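Local coordinates for phosphatidylinositol phosphate phosphatase (Schizosaccharomyces pombe, PDB 1I9Z), which removes the 5-phosphate from soluble and lipid inositol phosphates, this chain being the catalytic 5-phosphatase domain of a synaptojanin-like protein, at residues D235-Q240 and T282-Y287. Residues are numbered along the deposited sequence; the frame is centred on the assembly and turned at random.
Sequences DQLNKQ and TDRILY
Helix 236-240, which carries L237 and is preceded by its N-cap residue D235, runs 31° from strand 283-287, which carries R284 and L286, their axes 11.7 Å apart at closest approach. In this DNase I-like fold, the contact joins an outermost strand of the five-stranded sheet to the start of a short helix through a buried, end-on salt bridge. R284 NH1 reaches D235 OD2 at 2.7 Å and R284 NH2 reaches D235 OD1 at 2.8 Å. The two flat groups are not coplanar: carboxylate and guanidinium planes differ by 47°. The R284 chain, bent at chi2 and chi3, turns its NH1/NH2 end to the carboxylate. E252 forms a salt bridge with NE and the W281 carbonyl oxygen accepts from NH2; with the two bonds to D235 these restrain the rotation of the guanidinium. L237 lays CD2 over the centre of one guanidinium face, 3.7 Å from R284 CZ, and the same methyl lies 4.3 Å from L286 CD1. Beyond the contact, the Q236 side chain hydrogen-bonds to R211 N and Y171 O, in two residues of the inositol bisphosphate pocket. As the helix N-cap, D235 also accepts at OD2 from N238 N at 2.8 Å, from the carboxylate face opposite R284 NH1.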
ATOM      1  N   ASP A 235       9.681 -13.335 -13.806  1.00 14.18           N
ATOM      2  CA  ASP A 235       8.752 -13.083 -12.672  1.00 14.40           C
ATOM      3  C   ASP A 235       7.316 -13.091 -13.174  1.00 14.94           C
ATOM      4  O   ASP A 235       6.980 -12.362 -14.136  1.00 16.42           O
ATOM      5  CB  ASP A 235       9.072 -11.744 -12.034  1.00 17.14           C
ATOM      6  CG  ASP A 235       8.027 -11.317 -11.011  1.00 18.78           C
ATOM      7  OD1 ASP A 235       7.947 -11.965  -9.961  1.00 19.67           O
ATOM      8  OD2 ASP A 235       7.321 -10.336 -11.270  1.00 17.73           O
ATOM      9  N   GLN A 236       6.477 -13.915 -12.539  1.00 15.94           N
ATOM     10  CA  GLN A 236       5.040 -14.013 -12.951  1.00 17.28           C
ATOM     11  C   GLN A 236       4.258 -12.730 -12.746  1.00 16.87           C
ATOM     12  O   GLN A 236       3.427 -12.378 -13.567  1.00 17.56           O
ATOM     13  CB  GLN A 236       4.359 -15.131 -12.164  1.00 16.87           C
ATOM     14  CG  GLN A 236       4.886 -16.542 -12.537  1.00 18.91           C
ATOM     15  CD  GLN A 236       4.404 -17.533 -11.545  1.00 19.54           C
ATOM     16  OE1 GLN A 236       3.815 -17.144 -10.514  1.00 18.68           O
ATOM     17  NE2 GLN A 236       4.626 -18.825 -11.813  1.00 20.96           N
ATOM     18  N   LEU A 237       4.521 -11.975 -11.675  1.00 15.88           N
ATOM     19  CA  LEU A 237       3.733 -10.767 -11.514  1.00 15.99           C
ATOM     20  C   LEU A 237       3.988  -9.730 -12.651  1.00 18.23           C
ATOM     21  O   LEU A 237       3.027  -9.143 -13.209  1.00 17.14           O
ATOM     22  CB  LEU A 237       4.009 -10.106 -10.155  1.00 15.28           C
ATOM     23  CG  LEU A 237       3.190  -8.787  -9.958  1.00 14.87           C
ATOM     24  CD1 LEU A 237       1.675  -9.088 -10.016  1.00 15.98           C
ATOM     25  CD2 LEU A 237       3.467  -8.142  -8.602  1.00 16.60           C
ATOM     26  N   ASN A 238       5.273  -9.495 -12.964  1.00 17.76           N
ATOM     27  CA  ASN A 238       5.642  -8.579 -14.044  1.00 18.84           C
ATOM     28  C   ASN A 238       4.959  -9.008 -15.338  1.00 18.12           C
ATOM     29  O   ASN A 238       4.409  -8.147 -16.102  1.00 20.99           O
ATOM     30  CB  ASN A 238       7.165  -8.596 -14.240  1.00 19.29           C
ATOM     31  CG  ASN A 238       7.618  -7.773 -15.477  1.00 20.97           C
ATOM     32  OD1 ASN A 238       7.455  -6.572 -15.532  1.00 22.77           O
ATOM     33  ND2 ASN A 238       8.183  -8.451 -16.439  1.00 24.78           N
ATOM     34  N   LYS A 239       4.973 -10.309 -15.579  1.00 19.38           N
ATOM     35  CA  LYS A 239       4.408 -10.866 -16.827  1.00 20.70           C
ATOM     36  C   LYS A 239       2.924 -10.579 -16.888  1.00 21.91           C
ATOM     37  O   LYS A 239       2.466 -10.091 -17.927  1.00 19.95           O
ATOM     38  CB  LYS A 239       4.674 -12.375 -16.957  1.00 21.20           C
ATOM     39  CG  LYS A 239       4.207 -13.051 -18.289  1.00 29.14           C
ATOM     40  CD  LYS A 239       4.498 -14.598 -18.190  1.00 33.60           C
ATOM     41  CE  LYS A 239       4.038 -15.479 -19.367  1.00 38.61           C
ATOM     42  NZ  LYS A 239       3.771 -16.942 -18.910  1.00 41.46           N
ATOM     43  N   GLN A 240       2.187 -10.825 -15.795  1.00 19.53           N
ATOM     44  CA  GLN A 240       0.721 -10.565 -15.778  1.00 21.68           C
ATOM     45  C   GLN A 240       0.354  -9.096 -15.715  1.00 22.27           C
ATOM     46  O   GLN A 240      -0.706  -8.710 -16.235  1.00 23.84           O
ATOM     47  CB  GLN A 240       0.022 -11.279 -14.643  1.00 20.72           C
ATOM     48  CG  GLN A 240       0.322 -12.769 -14.625  1.00 20.96           C
ATOM     49  CD  GLN A 240      -0.067 -13.438 -15.920  1.00 24.11           C
ATOM     50  OE1 GLN A 240      -1.255 -13.670 -16.199  1.00 23.45           O
ATOM     51  NE2 GLN A 240       0.925 -13.750 -16.716  1.00 21.95           N
ATOM     52  N   THR A 282       7.975 -12.910  -3.733  1.00 13.02           N
ATOM     53  CA  THR A 282       6.565 -13.097  -3.322  1.00 12.95           C
ATOM     54  C   THR A 282       5.977 -11.814  -2.725  1.00 14.95           C
ATOM     55  O   THR A 282       4.781 -11.584  -2.818  1.00 13.87           O
ATOM     56  CB  THR A 282       6.430 -14.182  -2.212  1.00 13.71           C
ATOM     57  OG1 THR A 282       7.445 -14.012  -1.208  1.00 14.49           O
ATOM     58  CG2 THR A 282       6.584 -15.536  -2.789  1.00 12.37           C
ATOM     59  N   ASP A 283       6.836 -10.985  -2.111  1.00 13.25           N
ATOM     60  CA  ASP A 283       6.393  -9.758  -1.361  1.00 14.56           C
ATOM     61  C   ASP A 283       6.551  -8.512  -2.199  1.00 15.47           C
ATOM     62  O   ASP A 283       7.649  -8.216  -2.625  1.00 17.02           O
ATOM     63  CB  ASP A 283       7.248  -9.687  -0.086  1.00 13.52           C
ATOM     64  CG  ASP A 283       7.146 -11.013   0.666  1.00 13.43           C
ATOM     65  OD1 ASP A 283       6.082 -11.233   1.297  1.00 17.00           O
ATOM     66  OD2 ASP A 283       8.054 -11.902   0.536  1.00 16.14           O
ATOM     67  N   ARG A 284       5.452  -7.799  -2.412  1.00 13.79           N
ATOM     68  CA  ARG A 284       5.490  -6.653  -3.367  1.00 12.02           C
ATOM     69  C   ARG A 284       4.684  -5.492  -2.887  1.00 13.19           C
ATOM     70  O   ARG A 284       3.736  -5.649  -2.077  1.00 13.56           O
ATOM     71  CB  ARG A 284       4.920  -7.153  -4.719  1.00 13.11           C
ATOM     72  CG  ARG A 284       5.522  -8.517  -5.176  1.00 14.34           C
ATOM     73  CD  ARG A 284       6.942  -8.372  -5.720  1.00 14.59           C
ATOM     74  NE  ARG A 284       7.038  -7.942  -7.131  1.00 14.80           N
ATOM     75  CZ  ARG A 284       7.087  -8.807  -8.160  1.00 16.94           C
ATOM     76  NH1 ARG A 284       7.185  -8.332  -9.398  1.00 15.15           N
ATOM     77  NH2 ARG A 284       7.039 -10.138  -7.974  1.00 15.66           N
ATOM     78  N   ILE A 285       5.050  -4.305  -3.354  1.00 12.62           N
ATOM     79  CA  ILE A 285       4.265  -3.093  -3.032  1.00 12.30           C
ATOM     80  C   ILE A 285       4.039  -2.401  -4.365  1.00 13.91           C
ATOM     81  O   ILE A 285       5.005  -2.121  -5.058  1.00 15.04           O
ATOM     82  CB  ILE A 285       5.021  -2.186  -2.056  1.00 12.71           C
ATOM     83  CG1 ILE A 285       5.203  -2.934  -0.730  1.00 12.72           C
ATOM     84  CG2 ILE A 285       4.275  -0.869  -1.758  1.00 10.87           C
ATOM     85  CD1 ILE A 285       6.343  -2.205   0.176  1.00 14.17           C
ATOM     86  N   LEU A 286       2.772  -2.170  -4.707  1.00 15.11           N
ATOM     87  CA  LEU A 286       2.359  -1.531  -5.971  1.00 17.44           C
ATOM     88  C   LEU A 286       1.517  -0.284  -5.652  1.00 18.22           C
ATOM     89  O   LEU A 286       0.835  -0.270  -4.606  1.00 17.11           O
ATOM     90  CB  LEU A 286       1.455  -2.476  -6.784  1.00 17.15           C
ATOM     91  CG  LEU A 286       2.060  -3.874  -6.997  1.00 17.45           C
ATOM     92  CD1 LEU A 286       0.968  -4.690  -7.738  1.00 17.46           C
ATOM     93  CD2 LEU A 286       3.398  -3.832  -7.788  1.00 16.62           C
ATOM     94  N   TYR A 287       1.534   0.752  -6.523  1.00 16.45           N
ATOM     95  CA  TYR A 287       0.750   1.938  -6.193  1.00 18.46           C
ATOM     96  C   TYR A 287       0.046   2.436  -7.434  1.00 20.14           C
ATOM     97  O   TYR A 287       0.483   2.178  -8.594  1.00 21.69           O
ATOM     98  CB  TYR A 287       1.631   3.064  -5.602  1.00 18.73           C
ATOM     99  CG  TYR A 287       2.629   3.666  -6.610  1.00 22.21           C
ATOM    100  CD1 TYR A 287       2.291   4.794  -7.370  1.00 22.70           C
ATOM    101  CD2 TYR A 287       3.871   3.099  -6.799  1.00 20.73           C
ATOM    102  CE1 TYR A 287       3.197   5.334  -8.313  1.00 25.43           C
ATOM    103  CE2 TYR A 287       4.786   3.616  -7.733  1.00 23.72           C
ATOM    104  CZ  TYR A 287       4.415   4.746  -8.486  1.00 25.56           C
ATOM    105  OH  TYR A 287       5.294   5.241  -9.425  1.00 28.01           O
TER